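Local coordinates for protein MccF (Escherichia coli, PDB 4IIY) that gives its host self-immunity to microcin C7, probably as a serine hydrolase of the S66 peptidase family, at residues T278-F283 against Y316-E321; G264-I269 against L351-D356; A53-T58 against A167-F172; F69-R72 against K76-S79; L125-D130 against S255-E260. The protein carries 1 engineered substitution. All blocks are in the same frame, centred on the assembly; numbering follows the deposited sequence. Where two conformers were deposited one is given.

Contact 1. Residues T278-F283 against Y316-E321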
# COMPACT_ATOMS: atom_id res chain seq x y z
N THR B 278 4.22 8.37 -3.65
CA THR B 278 3.21 7.37 -3.34
C THR B 278 2.03 7.47 -4.31
O THR B 278 1.49 6.45 -4.75
CB THR B 278 2.71 7.52 -1.89
OG1 THR B 278 3.78 7.21 -1.00
CG2 THR B 278 1.56 6.56 -1.61
N VAL B 279 1.62 8.69 -4.64
CA VAL B 279 0.54 8.87 -5.59
C VAL B 279 0.87 8.27 -6.96
O VAL B 279 0.03 7.59 -7.56
CB VAL B 279 0.10 10.35 -5.65
CG1 VAL B 279 -0.80 10.61 -6.84
CG2 VAL B 279 -0.61 10.74 -4.35
N GLU B 280 2.09 8.48 -7.45
CA GLU B 280 2.49 7.84 -8.70
C GLU B 280 2.39 6.32 -8.59
O GLU B 280 1.89 5.64 -9.50
CB GLU B 280 3.91 8.25 -9.13
CG GLU B 280 4.28 7.61 -10.47
CD GLU B 280 5.72 7.83 -10.92
OE1 GLU B 280 6.28 8.93 -10.69
OE2 GLU B 280 6.30 6.89 -11.52
N ARG B 281 2.86 5.76 -7.48
CA ARG B 281 2.83 4.32 -7.28
C ARG B 281 1.40 3.77 -7.35
O ARG B 281 1.13 2.75 -7.99
CB ARG B 281 3.46 3.96 -5.94
CG ARG B 281 3.63 2.49 -5.70
CD ARG B 281 4.41 2.25 -4.40
NE ARG B 281 3.53 2.28 -3.23
CZ ARG B 281 2.74 1.26 -2.90
NH1 ARG B 281 2.75 0.17 -3.65
NH2 ARG B 281 1.96 1.33 -1.84
N LEU B 282 0.47 4.45 -6.67
CA LEU B 282 -0.91 3.98 -6.62
C LEU B 282 -1.61 4.13 -7.97
O LEU B 282 -2.38 3.25 -8.37
CB LEU B 282 -1.68 4.71 -5.52
CG LEU B 282 -1.21 4.42 -4.10
CD1 LEU B 282 -1.84 5.41 -3.12
CD2 LEU B 282 -1.53 2.99 -3.68
N PHE B 283 -1.34 5.22 -8.69
CA PHE B 283 -1.92 5.39 -10.02
C PHE B 283 -1.36 4.31 -10.96
O PHE B 283 -2.10 3.73 -11.77
CB PHE B 283 -1.63 6.78 -10.59
CG PHE B 283 -2.42 7.91 -9.95
CD1 PHE B 283 -3.54 7.69 -9.18
CD2 PHE B 283 -2.01 9.22 -10.17
CE1 PHE B 283 -4.25 8.77 -8.62
CE2 PHE B 283 -2.70 10.29 -9.64
CZ PHE B 283 -3.82 10.07 -8.87
N TYR B 316 -3.48 15.33 -10.63
CA TYR B 316 -3.99 15.14 -11.98
C TYR B 316 -2.87 15.09 -13.02
O TYR B 316 -2.95 14.35 -13.99
CB TYR B 316 -4.98 16.24 -12.34
CG TYR B 316 -5.50 16.15 -13.76
CD1 TYR B 316 -6.35 15.13 -14.14
CD2 TYR B 316 -5.15 17.10 -14.71
CE1 TYR B 316 -6.83 15.04 -15.44
CE2 TYR B 316 -5.63 17.02 -16.01
CZ TYR B 316 -6.46 15.99 -16.37
OH TYR B 316 -6.93 15.92 -17.66
N GLU B 317 -1.82 15.87 -12.80
CA GLU B 317 -0.68 15.85 -13.72
C GLU B 317 0.03 14.49 -13.69
O GLU B 317 0.46 13.98 -14.74
CB GLU B 317 0.29 16.99 -13.42
CG GLU B 317 1.48 17.04 -14.37
CD GLU B 317 2.36 18.26 -14.15
OE1 GLU B 317 1.94 19.19 -13.43
OE2 GLU B 317 3.49 18.27 -14.69
N VAL B 318 0.17 13.91 -12.50
CA VAL B 318 0.77 12.58 -12.36
C VAL B 318 -0.12 11.53 -13.05
O VAL B 318 0.36 10.68 -13.80
CB VAL B 318 1.00 12.21 -10.88
CG1 VAL B 318 1.68 10.85 -10.77
CG2 VAL B 318 1.84 13.28 -10.19
N LEU B 319 -1.42 11.61 -12.82
CA LEU B 319 -2.35 10.71 -13.48
C LEU B 319 -2.21 10.79 -14.99
O LEU B 319 -2.20 9.77 -15.69
CB LEU B 319 -3.79 11.04 -13.07
CG LEU B 319 -4.89 10.19 -13.71
CD1 LEU B 319 -4.75 8.73 -13.32
CD2 LEU B 319 -6.25 10.72 -13.30
N THR B 320 -2.10 12.00 -15.52
CA THR B 320 -1.96 12.20 -16.96
C THR B 320 -0.72 11.49 -17.51
O THR B 320 -0.77 10.85 -18.56
CB THR B 320 -1.97 13.71 -17.31
OG1 THR B 320 -3.24 14.26 -16.96
CG2 THR B 320 -1.72 13.94 -18.80
N GLU B 321 0.40 11.58 -16.80
CA GLU B 321 1.58 10.86 -17.26
C GLU B 321 1.32 9.35 -17.26
O GLU B 321 1.63 8.65 -18.22
CB GLU B 321 2.82 11.16 -16.41
CG GLU B 321 4.06 10.51 -17.01
CD GLU B 321 5.32 10.56 -16.13
OE1 GLU B 321 5.25 11.04 -14.98
OE2 GLU B 321 6.38 10.10 -16.60
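V318 is the first residue of 316-321 to touch 278-283. Its CG1 lies anti to the backbone N (chi1 -177°), and this turns the methyl onto the backbone of E280, 3.7 Å from E280 CA. The same CG1 reaches F283 CD2 at 4.1 Å, approaching the ring obliquely. L319 meets the ring at two points: its CB packs on F283 CE2 at 3.7 Å, while CD1 stands over one face in a CH-pi contact, 4.2 Å from the ring centroid and 14° off the normal. A serine in place of F283 would probably leave L319 CD1 without the face it rests on and open a gap between the helices. Further on, E321 OE1 comes within 4.9 Å of E280 OE1. R90 of the second subunit salt-bridges both and probably offsets their repulsion, and E280 is also held by R97 and S124 of that subunit. The apolar core thus runs out into a charged dimer contact. The segment axes approach to 9.6 Å at 41°, an arrangement typical of neighbouring helices of successive beta-alpha-beta crossovers packed on one face of a sheet, here the larger sheet of the C-terminal region.

Contact 2. Residues G264-I269 against L351-D356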
# COMPACT_ATOMS: atom_id res chain seq x y z
N GLY B 264 -17.15 0.61 -18.25
CA GLY B 264 -18.17 1.63 -18.07
C GLY B 264 -18.31 2.19 -16.67
O GLY B 264 -19.00 3.18 -16.50
N ASP B 265 -17.68 1.58 -15.68
CA ASP B 265 -17.72 2.12 -14.32
C ASP B 265 -17.09 3.51 -14.26
O ASP B 265 -16.24 3.86 -15.08
CB ASP B 265 -16.95 1.22 -13.34
CG ASP B 265 -17.70 -0.03 -12.93
OD1 ASP B 265 -18.93 -0.17 -13.18
OD2 ASP B 265 -17.04 -0.90 -12.31
N ILE B 266 -17.51 4.28 -13.26
CA ILE B 266 -16.82 5.51 -12.89
C ILE B 266 -15.95 5.21 -11.66
O ILE B 266 -16.46 4.76 -10.65
CB ILE B 266 -17.81 6.64 -12.57
CG1 ILE B 266 -18.57 7.04 -13.84
CG2 ILE B 266 -17.10 7.85 -11.97
CD1 ILE B 266 -19.67 8.06 -13.62
N LEU B 267 -14.65 5.44 -11.77
CA LEU B 267 -13.76 5.18 -10.65
C LEU B 267 -13.73 6.39 -9.73
O LEU B 267 -13.43 7.49 -10.19
CB LEU B 267 -12.33 4.91 -11.14
CG LEU B 267 -11.30 4.66 -10.04
CD1 LEU B 267 -11.56 3.32 -9.38
CD2 LEU B 267 -9.90 4.72 -10.61
N PHE B 268 -14.02 6.18 -8.45
CA PHE B 268 -13.88 7.23 -7.43
C PHE B 268 -12.70 6.86 -6.54
O PHE B 268 -12.68 5.78 -5.93
CB PHE B 268 -15.17 7.33 -6.60
CG PHE B 268 -14.99 8.08 -5.31
CD1 PHE B 268 -14.69 9.43 -5.32
CD2 PHE B 268 -15.10 7.42 -4.10
CE1 PHE B 268 -14.51 10.12 -4.11
CE2 PHE B 268 -14.92 8.11 -2.90
CZ PHE B 268 -14.62 9.46 -2.91
N ILE B 269 -11.72 7.76 -6.46
CA ILE B 269 -10.54 7.54 -5.63
C ILE B 269 -10.14 8.83 -4.92
O ILE B 269 -10.21 9.94 -5.49
CB ILE B 269 -9.34 6.99 -6.42
CG1 ILE B 269 -9.19 7.75 -7.74
CG2 ILE B 269 -9.51 5.49 -6.66
CD1 ILE B 269 -7.89 7.45 -8.48
N LEU B 351 -23.92 7.18 -11.20
CA LEU B 351 -23.81 8.64 -11.19
C LEU B 351 -23.73 9.13 -12.62
O LEU B 351 -23.32 8.40 -13.52
CB LEU B 351 -22.54 9.10 -10.48
CG LEU B 351 -22.18 8.50 -9.13
CD1 LEU B 351 -20.87 9.12 -8.65
CD2 LEU B 351 -23.29 8.74 -8.12
N ALA B 352 -24.08 10.40 -12.83
CA ALA B 352 -23.86 11.06 -14.11
C ALA B 352 -23.01 12.30 -13.88
O ALA B 352 -23.39 13.18 -13.10
CB ALA B 352 -25.18 11.42 -14.79
N ILE B 353 -21.87 12.36 -14.54
CA ILE B 353 -21.04 13.55 -14.50
C ILE B 353 -21.25 14.32 -15.79
O ILE B 353 -21.01 13.79 -16.88
CB ILE B 353 -19.54 13.22 -14.35
CG1 ILE B 353 -19.29 12.31 -13.14
CG2 ILE B 353 -18.72 14.51 -14.26
CD1 ILE B 353 -17.87 11.78 -13.08
N ASP B 354 -21.71 15.56 -15.68
CA ASP B 354 -21.87 16.41 -16.85
C ASP B 354 -20.67 17.33 -16.92
O ASP B 354 -20.57 18.30 -16.17
CB ASP B 354 -23.17 17.19 -16.77
CG ASP B 354 -23.47 17.95 -18.05
OD1 ASP B 354 -22.53 18.35 -18.76
OD2 ASP B 354 -24.68 18.13 -18.33
N PHE B 355 -19.75 17.01 -17.81
CA PHE B 355 -18.52 17.78 -17.95
C PHE B 355 -18.75 19.15 -18.59
O PHE B 355 -17.98 20.08 -18.35
CB PHE B 355 -17.48 16.97 -18.71
CG PHE B 355 -16.93 15.83 -17.91
CD1 PHE B 355 -15.85 16.02 -17.07
CD2 PHE B 355 -17.53 14.58 -17.96
CE1 PHE B 355 -15.36 14.97 -16.31
CE2 PHE B 355 -17.04 13.54 -17.20
CZ PHE B 355 -15.96 13.74 -16.37
N ASP B 356 -19.81 19.27 -19.38
CA ASP B 356 -20.11 20.55 -20.02
C ASP B 356 -20.73 21.52 -19.03
O ASP B 356 -20.38 22.70 -19.00
CB ASP B 356 -21.05 20.34 -21.21
CG ASP B 356 -20.43 19.51 -22.32
OD1 ASP B 356 -19.19 19.49 -22.44
OD2 ASP B 356 -21.20 18.87 -23.07
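D265 OD2, on the residue just before the I266 that makes this contact, is gripped twice, by a salt bridge from R240 NH2 and a hydrogen bond from the backbone N of R262. These bonds sit at the start of strand 266-270, in the mixed sheet of the C-terminal region. In this sheet strand 236-245 lies between the two strands described here, parallel to 266-270 and antiparallel to 350-354. The backbone of I266 is bonded to R240 and I242 of that middle strand, so the two segments meet through side chains, I266 also touching a backbone carbonyl.

I266 does most of it. With CG1 anti to its carbonyl carbon (chi1 -66°) and an extended chi2, the longer branch carries CD1 toward L351, where it lies 3.7 Å from the carbonyl L351 O and 4.4 Å from L351 CB. The shorter branch, CG2, also meets I353. Both isoleucines also touch I299 of strand 297-301, which continues the same apolar layer, and L351 and I353 both pack on I360 of strand 359-362. Beyond the strand end, the chain turns at D354, whose OD1 accepts from N357 N and, weakly, from D356 N. I353 CG2 meanwhile sits 3.5 Å above the plane of the F355 ring, offset toward its rim. At the centre of the contact, I353 CD1 touches both branches of I266 and stands 4.2 Å from I266 CG2 and equally far from its CD1.

Contact 3. Residues A53-T58 against A167-F172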
# COMPACT_ATOMS: atom_id res chain seq x y z
N ALA B 53 -8.20 2.77 14.51
CA ALA B 53 -7.58 3.61 15.54
C ALA B 53 -8.53 3.90 16.70
O ALA B 53 -9.72 4.14 16.48
CB ALA B 53 -7.08 4.91 14.94
N PRO B 54 -8.01 3.91 17.94
CA PRO B 54 -8.86 4.09 19.12
C PRO B 54 -9.12 5.56 19.46
O PRO B 54 -8.85 6.00 20.59
CB PRO B 54 -8.04 3.43 20.23
CG PRO B 54 -6.63 3.73 19.83
CD PRO B 54 -6.62 3.56 18.32
N ALA B 55 -9.67 6.31 18.51
CA ALA B 55 -9.78 7.75 18.69
C ALA B 55 -10.84 8.20 19.69
O ALA B 55 -10.83 9.36 20.09
CB ALA B 55 -9.95 8.47 17.33
N THR B 56 -11.74 7.32 20.12
CA THR B 56 -12.63 7.70 21.22
C THR B 56 -11.83 7.97 22.49
O THR B 56 -12.31 8.66 23.39
CB THR B 56 -13.75 6.68 21.50
OG1 THR B 56 -13.19 5.43 21.92
CG2 THR B 56 -14.64 6.49 20.27
N VAL B 57 -10.62 7.41 22.56
CA VAL B 57 -9.68 7.70 23.64
C VAL B 57 -8.66 8.77 23.24
O VAL B 57 -8.45 9.75 23.95
CB VAL B 57 -8.93 6.42 24.10
CG1 VAL B 57 -7.85 6.75 25.13
CG2 VAL B 57 -9.91 5.39 24.65
N THR B 58 -8.02 8.60 22.08
CA THR B 58 -6.92 9.49 21.72
C THR B 58 -7.35 10.86 21.19
O THR B 58 -6.53 11.77 21.14
CB THR B 58 -5.98 8.83 20.71
OG1 THR B 58 -6.70 8.52 19.52
CG2 THR B 58 -5.37 7.54 21.29
N ALA B 167 -17.38 10.21 9.19
CA ALA B 167 -17.08 9.44 10.39
C ALA B 167 -17.26 10.38 11.59
O ALA B 167 -16.98 11.59 11.50
CB ALA B 167 -15.66 8.88 10.34
N LEU B 168 -17.72 9.84 12.70
CA LEU B 168 -18.16 10.66 13.82
C LEU B 168 -17.11 11.67 14.29
O LEU B 168 -17.42 12.86 14.44
CB LEU B 168 -18.59 9.74 14.95
CG LEU B 168 -19.02 10.40 16.27
CD1 LEU B 168 -20.22 11.29 16.07
CD2 LEU B 168 -19.27 9.33 17.33
N ILE B 169 -15.89 11.20 14.51
CA ILE B 169 -14.86 12.03 15.11
C ILE B 169 -14.28 13.08 14.14
O ILE B 169 -14.40 14.28 14.40
CB ILE B 169 -13.78 11.17 15.83
CG1 ILE B 169 -14.43 10.35 16.95
CG2 ILE B 169 -12.65 12.05 16.35
CD1 ILE B 169 -13.48 9.38 17.64
N PRO B 170 -13.69 12.66 13.02
CA PRO B 170 -13.12 13.69 12.15
C PRO B 170 -14.19 14.56 11.51
O PRO B 170 -13.99 15.76 11.35
CB PRO B 170 -12.36 12.89 11.08
CG PRO B 170 -13.03 11.55 11.07
CD PRO B 170 -13.44 11.30 12.50
N SER B 171 -15.33 13.98 11.15
CA SER B 171 -16.30 14.75 10.36
C SER B 171 -17.23 15.60 11.22
O SER B 171 -17.44 16.78 10.95
CB SER B 171 -17.12 13.82 9.47
OG SER B 171 -16.30 12.97 8.69
N PHE B 172 -17.83 14.99 12.24
CA PHE B 172 -18.80 15.71 13.05
C PHE B 172 -18.19 16.39 14.28
O PHE B 172 -18.87 17.17 14.93
CB PHE B 172 -20.01 14.84 13.39
CG PHE B 172 -20.87 14.53 12.20
CD1 PHE B 172 -21.39 15.56 11.44
CD2 PHE B 172 -21.12 13.23 11.81
CE1 PHE B 172 -22.17 15.29 10.31
CE2 PHE B 172 -21.90 12.96 10.70
CZ PHE B 172 -22.42 13.99 9.95
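The wall of the pocket that holds the glutamylsulfamoyl inosine includes P170, and the residue before it, I169, ties this wall to the short helix 55-58. A single methyl does the touching. I169 CD1 is carried to the end of an extended chain, CG1 lying anti to the carbonyl carbon (chi1 -61°) and chi2 near 175°, and it comes to rest against the peptide joining A55 and T56. It is 3.5 Å from A55 C and 3.7 Å from T56 N. A55 CB packs on the same methyl, also at 3.7 Å, while T56 CG2 meets it at 4.1 Å, the T56 and I169 side chains crossing at about a right angle. T56 turns its hydroxyl to a different partner, the backbone N of G84.

Local hydrogen bonds order each segment. P54, the centre of an inverse gamma turn, occupies the N-cap position, and its O accepts from both V57 N and T58 N. In the other segment, S171 OG takes the N-H of A167 at 3.0 Å, the N-H...O angle being 144°. R62 of helix 60-72 donates NE to I169 O and NH2 to P170 O. The arrangement is that of a second shell behind a ligand pocket: the proline touches the bound inosine compound, and its neighbour is packed against a helix start outside the first shell.

Contact 4. Residues F69-R72 against K76-S79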
# COMPACT_ATOMS: atom_id res chain seq x y z
N PHE B 69 -22.86 17.11 18.80
CA PHE B 69 -23.37 17.67 17.56
C PHE B 69 -24.55 16.85 17.03
O PHE B 69 -25.61 17.39 16.70
CB PHE B 69 -22.26 17.78 16.51
CG PHE B 69 -22.71 18.38 15.21
CD1 PHE B 69 -22.67 19.75 15.00
CD2 PHE B 69 -23.19 17.57 14.18
CE1 PHE B 69 -23.10 20.30 13.80
CE2 PHE B 69 -23.61 18.12 12.99
CZ PHE B 69 -23.57 19.49 12.80
N LEU B 70 -24.38 15.53 16.94
CA LEU B 70 -25.46 14.70 16.42
C LEU B 70 -26.64 14.59 17.39
O LEU B 70 -27.79 14.53 16.95
CB LEU B 70 -24.95 13.31 16.02
CG LEU B 70 -24.02 13.26 14.80
CD1 LEU B 70 -23.54 11.82 14.57
CD2 LEU B 70 -24.68 13.82 13.56
N GLN B 71 -26.36 14.55 18.69
CA GLN B 71 -27.46 14.53 19.66
C GLN B 71 -28.32 15.79 19.56
O GLN B 71 -29.54 15.71 19.66
CB GLN B 71 -26.93 14.34 21.08
CG GLN B 71 -26.40 12.94 21.32
CD GLN B 71 -25.77 12.77 22.68
OE1 GLN B 71 -25.27 13.73 23.27
NE2 GLN B 71 -25.78 11.55 23.19
N ARG B 72 -27.69 16.94 19.36
CA ARG B 72 -28.46 18.18 19.26
C ARG B 72 -29.31 18.20 17.99
O ARG B 72 -30.31 18.92 17.93
CB ARG B 72 -27.54 19.40 19.32
CG ARG B 72 -26.99 19.68 20.71
CD ARG B 72 -26.25 21.00 20.74
NE ARG B 72 -25.51 21.20 21.98
CZ ARG B 72 -26.02 21.76 23.07
NH1 ARG B 72 -27.27 22.18 23.08
NH2 ARG B 72 -25.27 21.90 24.16
N LYS B 76 -30.37 9.60 18.38
CA LYS B 76 -29.98 8.79 19.52
C LYS B 76 -28.74 8.01 19.11
O LYS B 76 -28.65 7.52 17.99
CB LYS B 76 -31.13 7.84 19.89
CG LYS B 76 -32.42 8.59 20.22
CD LYS B 76 -33.63 7.68 20.25
CE LYS B 76 -34.91 8.49 20.39
NZ LYS B 76 -35.05 9.53 19.33
N LEU B 77 -27.78 7.90 20.02
CA LEU B 77 -26.53 7.22 19.71
C LEU B 77 -26.33 5.96 20.53
O LEU B 77 -26.59 5.93 21.74
CB LEU B 77 -25.34 8.15 19.92
CG LEU B 77 -25.39 9.49 19.19
CD1 LEU B 77 -24.12 10.28 19.45
CD2 LEU B 77 -25.58 9.29 17.69
N VAL B 78 -25.87 4.90 19.87
CA VAL B 78 -25.45 3.67 20.53
C VAL B 78 -23.94 3.53 20.37
O VAL B 78 -23.41 3.51 19.25
CB VAL B 78 -26.16 2.43 19.95
CG1 VAL B 78 -25.56 1.14 20.51
CG2 VAL B 78 -27.66 2.49 20.22
N SER B 79 -23.25 3.45 21.50
CA SER B 79 -21.80 3.33 21.50
C SER B 79 -21.36 1.89 21.31
O SER B 79 -21.77 1.01 22.05
CB SER B 79 -21.26 3.87 22.82
OG SER B 79 -19.85 3.80 22.87
O HOH W 1 -27.85 9.50 22.45
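Q71 runs from helix 60-72 toward L77 of strand 76-79. From CB the chain turns to place CG anti to the carbonyl carbon (chi1 -71°), and CG is the atom that meets the strand, 4.0 Å from L77 CD1 and 4.2 Å from L77 CG. Beyond CG the chain stays extended to CD, slanting across the leucine. At the tip, the amide NE2 donates to a water at 3.0 Å, and that water also accepts from the backbone L77 N at 2.9 Å. The aliphatic part of the glutamine thus packs on the leucine side chain while its polar end joins the same residue's backbone through one bridging molecule.

This water matters because 76-79 is the outermost strand of its sheet. K76 and V78 bond their backbones to D44 and to I46 and F48 of strand 45-49, whereas the N-H of L77 is met by the water. Deeper in, L77 CD2 faces L70 CB at 4.4 Å, a loose apolar touch. L77 also packs on I46 of strand 45-49, and L70 reaches on to L168 and F172, so the two leucines lead from the exposed glutamine into the core between helix and sheet. Helix 60-72 lies on the connection between the parallel neighbours 45-49 and 76-79, a beta-alpha-beta crossover at the margin of the N-terminal sheet, with this contact joining its helix end to the returning strand.

Contact 5. Residues L125-D130 against S255-E260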
# COMPACT_ATOMS: atom_id res chain seq x y z
N LEU B 125 -10.77 -7.28 9.56
CA LEU B 125 -12.07 -7.74 10.05
C LEU B 125 -12.84 -8.57 9.05
O LEU B 125 -13.77 -9.28 9.43
CB LEU B 125 -12.96 -6.55 10.43
CG LEU B 125 -12.75 -5.84 11.76
CD1 LEU B 125 -11.34 -5.29 11.91
CD2 LEU B 125 -13.79 -4.74 11.91
N LEU B 126 -12.50 -8.45 7.77
CA LEU B 126 -13.36 -8.96 6.71
C LEU B 126 -13.74 -10.45 6.77
O LEU B 126 -14.88 -10.78 6.48
CB LEU B 126 -12.84 -8.54 5.33
CG LEU B 126 -12.94 -7.03 5.07
CD1 LEU B 126 -12.16 -6.64 3.82
CD2 LEU B 126 -14.39 -6.58 4.96
N PRO B 127 -12.81 -11.33 7.16
CA PRO B 127 -13.22 -12.74 7.25
C PRO B 127 -14.24 -13.02 8.36
O PRO B 127 -14.81 -14.12 8.37
CB PRO B 127 -11.90 -13.46 7.56
CG PRO B 127 -10.82 -12.53 7.09
CD PRO B 127 -11.37 -11.16 7.38
N PHE B 128 -14.47 -12.07 9.25
CA PHE B 128 -15.19 -12.31 10.50
C PHE B 128 -16.52 -11.56 10.60
O PHE B 128 -17.24 -11.69 11.60
CB PHE B 128 -14.30 -11.95 11.69
CG PHE B 128 -12.98 -12.66 11.67
CD1 PHE B 128 -12.91 -14.01 11.97
CD2 PHE B 128 -11.81 -11.99 11.32
CE1 PHE B 128 -11.69 -14.69 11.93
CE2 PHE B 128 -10.59 -12.65 11.29
CZ PHE B 128 -10.53 -14.00 11.60
N LEU B 129 -16.85 -10.77 9.58
CA LEU B 129 -18.13 -10.05 9.60
C LEU B 129 -19.28 -10.99 9.30
O LEU B 129 -19.13 -11.95 8.54
CB LEU B 129 -18.15 -8.90 8.60
CG LEU B 129 -17.10 -7.81 8.80
CD1 LEU B 129 -17.38 -6.67 7.82
CD2 LEU B 129 -17.12 -7.31 10.23
N ASP B 130 -20.43 -10.70 9.88
CA ASP B 130 -21.60 -11.56 9.69
C ASP B 130 -22.38 -11.10 8.47
O ASP B 130 -23.35 -10.35 8.58
CB ASP B 130 -22.47 -11.54 10.95
CG ASP B 130 -23.50 -12.65 10.97
OD1 ASP B 130 -23.86 -13.16 9.88
OD2 ASP B 130 -23.97 -13.00 12.08
N SER B 255 -8.48 -9.89 -3.66
CA SER B 255 -9.29 -10.80 -2.85
C SER B 255 -10.76 -10.77 -3.25
O SER B 255 -11.20 -9.92 -4.03
CB SER B 255 -9.18 -10.46 -1.36
OG SER B 255 -10.04 -9.38 -1.00
N GLU B 256 -11.52 -11.71 -2.69
CA GLU B 256 -12.96 -11.79 -2.92
C GLU B 256 -13.69 -10.58 -2.34
O GLU B 256 -14.87 -10.37 -2.64
CB GLU B 256 -13.52 -13.09 -2.33
CG GLU B 256 -13.47 -13.17 -0.81
CD GLU B 256 -13.52 -14.61 -0.29
OE1 GLU B 256 -14.57 -15.03 0.22
OE2 GLU B 256 -12.49 -15.31 -0.39
N TRP B 257 -13.00 -9.77 -1.54
CA TRP B 257 -13.60 -8.57 -0.95
C TRP B 257 -13.40 -7.31 -1.78
O TRP B 257 -13.96 -6.26 -1.46
CB TRP B 257 -13.11 -8.36 0.49
CG TRP B 257 -13.67 -9.37 1.44
CD1 TRP B 257 -14.87 -9.31 2.09
CD2 TRP B 257 -13.05 -10.60 1.85
NE1 TRP B 257 -15.04 -10.42 2.87
CE2 TRP B 257 -13.94 -11.23 2.74
CE3 TRP B 257 -11.84 -11.22 1.54
CZ2 TRP B 257 -13.65 -12.46 3.34
CZ3 TRP B 257 -11.55 -12.44 2.12
CH2 TRP B 257 -12.46 -13.05 3.01
N MET B 258 -12.59 -7.38 -2.83
CA MET B 258 -12.44 -6.25 -3.74
C MET B 258 -13.50 -6.34 -4.83
O MET B 258 -13.49 -7.27 -5.64
CB MET B 258 -11.05 -6.23 -4.36
CG MET B 258 -10.88 -5.13 -5.40
SD MET B 258 -10.97 -3.47 -4.66
CE MET B 258 -11.32 -2.51 -6.15
N PRO B 259 -14.43 -5.37 -4.88
CA PRO B 259 -15.43 -5.41 -5.95
C PRO B 259 -14.78 -5.38 -7.32
O PRO B 259 -13.85 -4.61 -7.55
CB PRO B 259 -16.25 -4.13 -5.74
CG PRO B 259 -15.91 -3.64 -4.37
CD PRO B 259 -14.56 -4.18 -4.02
N GLU B 260 -15.26 -6.22 -8.23
CA GLU B 260 -14.76 -6.22 -9.60
C GLU B 260 -15.12 -4.89 -10.27
O GLU B 260 -16.27 -4.47 -10.24
CB GLU B 260 -15.37 -7.37 -10.41
CG GLU B 260 -14.87 -7.42 -11.85
CD GLU B 260 -15.66 -8.37 -12.74
OE1 GLU B 260 -16.85 -8.61 -12.46
OE2 GLU B 260 -15.08 -8.87 -13.73
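W257 has CG anti to its carbonyl carbon (chi1 -71°) and its indole turned about perpendicular (chi2 -86°), which presents a ring face to L126. The leucine CB stands over the five-membered ring in a CH-pi contact, 3.8 Å from the centroid and only 7° off the normal. L126 CD1 continues along the same side chain to W257 CB at 3.9 Å. At the six-membered ring, P127 CA approaches W257 CZ2 obliquely, also at 3.9 Å. On the opposite face E256 CG lies 3.4 Å above the plane, toward the rim, so the indole is sandwiched between a neighbour in sequence and a distant leucine. An alanine in place of W257 would probably leave a gap beside L126 and P127, and K157 without its cation-pi partner.

The indole is set by its own turn, a type I turn from S255 to M258, in which S255 OG accepts W257 N at 3.0 Å as an ST turn. K157 makes a cation-pi contact with W257, and L288 of the second subunit packs on both P127 and W257. The chemistry suggests a mostly apolar join between loops of the N- and C-terminal regions, the indole N-H having its own hydrogen-bond partner beside the segments.

Overall arrangement
From the N terminus, contact 3 opens first at 53-58 and closes a long loop at 167-172. Contact 4 is nested inside that loop, and the two touch where L70 and F69 pack on L168 and F172, uniting the edge of the N-terminal sheet with the pocket wall. Contact 5 opens at 125-130, within the same loop, but closes at 255-260, so it crosses contact 3 and ties the N-terminal region to the C-terminal one. Contact 2 then spans 264-269 to 351-356, meeting contact 5 at D265 and E260. Contact 1 is nested inside it, with F283 resting on I269. Contacts 1 and 5 both touch the second subunit.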